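Local atomic coordinates of 2-Cys Peroxiredoxin (Plasmodium vivax SaI-1, PDB entry 2I81), a protein that probably reduces hydrogen peroxide and organic hydroperoxides through a reactive cysteine thiol, as 2-Cys peroxiredoxins of the AhpC/TSA family do. Residues F30-F36 / H118-I124. Numbering follows the deposited sequence.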
loop_
_atom_site.group_PDB
_atom_site.type_symbol
_atom_site.label_atom_id
_atom_site.label_comp_id
_atom_site.label_asym_id
_atom_site.label_seq_id
_atom_site.Cartn_x
_atom_site.Cartn_y
_atom_site.Cartn_z
ATOM N N PHE A 30 -24.173 11.908 -18.257
ATOM C CA PHE A 30 -24.072 13.307 -17.849
ATOM C C PHE A 30 -25.437 13.896 -17.505
ATOM O O PHE A 30 -26.466 13.458 -18.022
ATOM C CB PHE A 30 -23.365 14.158 -18.916
ATOM C CG PHE A 30 -24.100 14.236 -20.226
ATOM C CD1 PHE A 30 -23.807 13.345 -21.253
ATOM C CD2 PHE A 30 -25.076 15.207 -20.439
ATOM C CE1 PHE A 30 -24.481 13.414 -22.470
ATOM C CE2 PHE A 30 -25.758 15.281 -21.650
ATOM C CZ PHE A 30 -25.458 14.383 -22.667
ATOM N N LYS A 31 -25.422 14.885 -16.617
ATOM C CA LYS A 31 -26.602 15.644 -16.238
ATOM C C LYS A 31 -26.132 17.083 -16.102
ATOM O O LYS A 31 -25.216 17.368 -15.327
ATOM C CB LYS A 31 -27.165 15.128 -14.907
ATOM C CG LYS A 31 -28.387 15.887 -14.390
ATOM C CD LYS A 31 -28.782 15.443 -12.984
ATOM C CE LYS A 31 -29.732 14.246 -13.012
ATOM N NZ LYS A 31 -30.133 13.828 -11.639
ATOM N N ALA A 32 -26.739 17.989 -16.860
ATOM C CA ALA A 32 -26.287 19.374 -16.857
ATOM C C ALA A 32 -27.429 20.368 -16.904
ATOM O O ALA A 32 -28.468 20.110 -17.516
ATOM C CB ALA A 32 -25.330 19.619 -18.017
ATOM N N GLU A 33 -27.226 21.505 -16.243
ATOM C CA GLU A 33 -28.093 22.659 -16.414
ATOM C C GLU A 33 -27.951 23.148 -17.844
ATOM O O GLU A 33 -26.862 23.106 -18.424
ATOM C CB GLU A 33 -27.696 23.784 -15.463
ATOM C CG GLU A 33 -27.985 23.510 -14.002
ATOM C CD GLU A 33 -27.315 24.521 -13.095
ATOM O OE1 GLU A 33 -26.071 24.482 -12.976
ATOM O OE2 GLU A 33 -28.030 25.354 -12.498
ATOM N N ALA A 34 -29.059 23.620 -18.406
ATOM C CA ALA A 34 -29.085 24.013 -19.803
ATOM C C ALA A 34 -29.970 25.221 -20.069
ATOM O O ALA A 34 -30.882 25.531 -19.298
ATOM C CB ALA A 34 -29.523 22.835 -20.664
ATOM N N VAL A 35 -29.673 25.896 -21.176
ATOM C CA VAL A 35 -30.511 26.956 -21.716
ATOM C C VAL A 35 -31.152 26.410 -22.986
ATOM O O VAL A 35 -30.451 26.073 -23.945
ATOM C CB VAL A 35 -29.685 28.218 -22.067
ATOM C CG1 VAL A 35 -30.608 29.384 -22.415
ATOM C CG2 VAL A 35 -28.772 28.601 -20.915
ATOM N N PHE A 36 -32.478 26.309 -22.989
ATOM C CA PHE A 36 -33.196 25.768 -24.143
ATOM C C PHE A 36 -33.343 26.793 -25.263
ATOM O O PHE A 36 -32.952 27.954 -25.110
ATOM C CB PHE A 36 -34.559 25.208 -23.722
ATOM C CG PHE A 36 -34.466 24.033 -22.791
ATOM C CD1 PHE A 36 -34.799 24.167 -21.448
ATOM C CD2 PHE A 36 -34.031 22.792 -23.252
ATOM C CE1 PHE A 36 -34.710 23.084 -20.581
ATOM C CE2 PHE A 36 -33.936 21.704 -22.391
ATOM C CZ PHE A 36 -34.277 21.850 -21.052
ATOM N N HIS A 118 -31.239 25.325 -30.704
ATOM C CA HIS A 118 -30.891 24.100 -29.979
ATOM C C HIS A 118 -30.351 24.360 -28.572
ATOM O O HIS A 118 -29.967 25.483 -28.235
ATOM C CB HIS A 118 -29.939 23.213 -30.794
ATOM C CG HIS A 118 -28.555 23.764 -30.927
ATOM N ND1 HIS A 118 -28.177 24.581 -31.969
ATOM C CD2 HIS A 118 -27.455 23.608 -30.151
ATOM C CE1 HIS A 118 -26.904 24.907 -31.830
ATOM N NE2 HIS A 118 -26.444 24.330 -30.735
ATOM N N THR A 119 -30.325 23.299 -27.769
ATOM C CA THR A 119 -29.989 23.373 -26.349
ATOM C C THR A 119 -28.484 23.534 -26.111
ATOM O O THR A 119 -27.668 22.891 -26.776
ATOM C CB THR A 119 -30.519 22.120 -25.607
ATOM O OG1 THR A 119 -31.913 21.942 -25.896
ATOM C CG2 THR A 119 -30.333 22.241 -24.103
ATOM N N LEU A 120 -28.134 24.402 -25.163
ATOM C CA LEU A 120 -26.745 24.584 -24.745
ATOM C C LEU A 120 -26.540 24.151 -23.298
ATOM O O LEU A 120 -27.193 24.663 -22.385
ATOM C CB LEU A 120 -26.294 26.036 -24.940
ATOM C CG LEU A 120 -26.203 26.582 -26.370
ATOM C CD1 LEU A 120 -25.868 28.064 -26.335
ATOM C CD2 LEU A 120 -25.181 25.821 -27.214
ATOM N N LEU A 121 -25.625 23.204 -23.104
ATOM C CA LEU A 121 -25.333 22.650 -21.787
ATOM C C LEU A 121 -24.248 23.448 -21.076
ATOM O O LEU A 121 -23.359 24.016 -21.714
ATOM C CB LEU A 121 -24.902 21.182 -21.896
ATOM C CG LEU A 121 -25.804 20.171 -22.617
ATOM C CD1 LEU A 121 -25.127 18.806 -22.666
ATOM C CD2 LEU A 121 -27.175 20.063 -21.957
ATOM N N SER A 122 -24.335 23.481 -19.751
ATOM C CA SER A 122 -23.330 24.127 -18.921
ATOM C C SER A 122 -22.544 23.064 -18.161
ATOM O O SER A 122 -23.087 22.393 -17.278
ATOM C CB SER A 122 -23.994 25.107 -17.947
ATOM O OG SER A 122 -23.056 25.627 -17.020
ATOM N N ASP A 123 -21.273 22.903 -18.517
ATOM C CA ASP A 123 -20.392 21.974 -17.817
ATOM C C ASP A 123 -19.608 22.733 -16.747
ATOM O O ASP A 123 -18.374 22.775 -16.761
ATOM C CB ASP A 123 -19.456 21.269 -18.804
ATOM C CG ASP A 123 -18.696 20.111 -18.175
ATOM O OD1 ASP A 123 -17.656 19.712 -18.743
ATOM O OD2 ASP A 123 -19.127 19.599 -17.119
ATOM N N ILE A 124 -20.353 23.331 -15.819
ATOM C CA ILE A 124 -19.795 24.233 -14.810
ATOM C C ILE A 124 -18.832 23.540 -13.836
ATOM O O ILE A 124 -17.936 24.182 -13.289
ATOM C CB ILE A 124 -20.927 25.020 -14.061
ATOM C CG1 ILE A 124 -20.360 26.193 -13.248
ATOM C CG2 ILE A 124 -21.783 24.091 -13.192
ATOM C CD1 ILE A 124 -19.967 27.405 -14.083
HETATM O O HOH W 1 -30.143 27.224 -26.106
#
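Val35 and Leu120 face each other as an antiparallel hydrogen-bonded pair, and here strands 31-35 and 119-122 are bonded in both directions. Val35 N donates to Leu120 O (3.0 Å), and Leu120 N returns an almost straight bond to Val35 O (3.1 Å, 175° at the hydrogen). Next along is the non-hydrogen-bonded pair Ala34 and Leu121, whose CA atoms come within 4.5 Å. On this face the packing is close: Ala34 CB touches both Thr119 CG2 (3.6 Å) and Leu121 CD2. The second methyl of Leu121, CD1, approaches Phe30 CE2 obliquely at 3.7 Å, the two side chains crossing near a right angle. Thr119 and Phe36 run alongside each other. With Thr119 OG1 beside its own backbone N (chi1 -52°), the hydroxyl reaches the ring edge, 3.5 Å from Phe36 CD2, while CG2 turns to Ala34.

At Glu33 the side-chain contact is looser. Ser122 N donates to Glu33 O (2.9 Å), but the partly exposed Glu33 side chain skirts Ile124, with OE1 4.3 Å from Ile124 CG2 and OE2 salt-bridged to Lys97 of helix 97-104. Strand 41-45 continues the sheet beyond 31-35, and strand 87-93 beyond 119-122. Main-chain bonds thus fix the register of these two inner strands of the thioredoxin-like sheet, while buried Ala34, Leu121 and Phe30 pack on one face and Lys97 holds the Glu33 charge at the partly exposed rim.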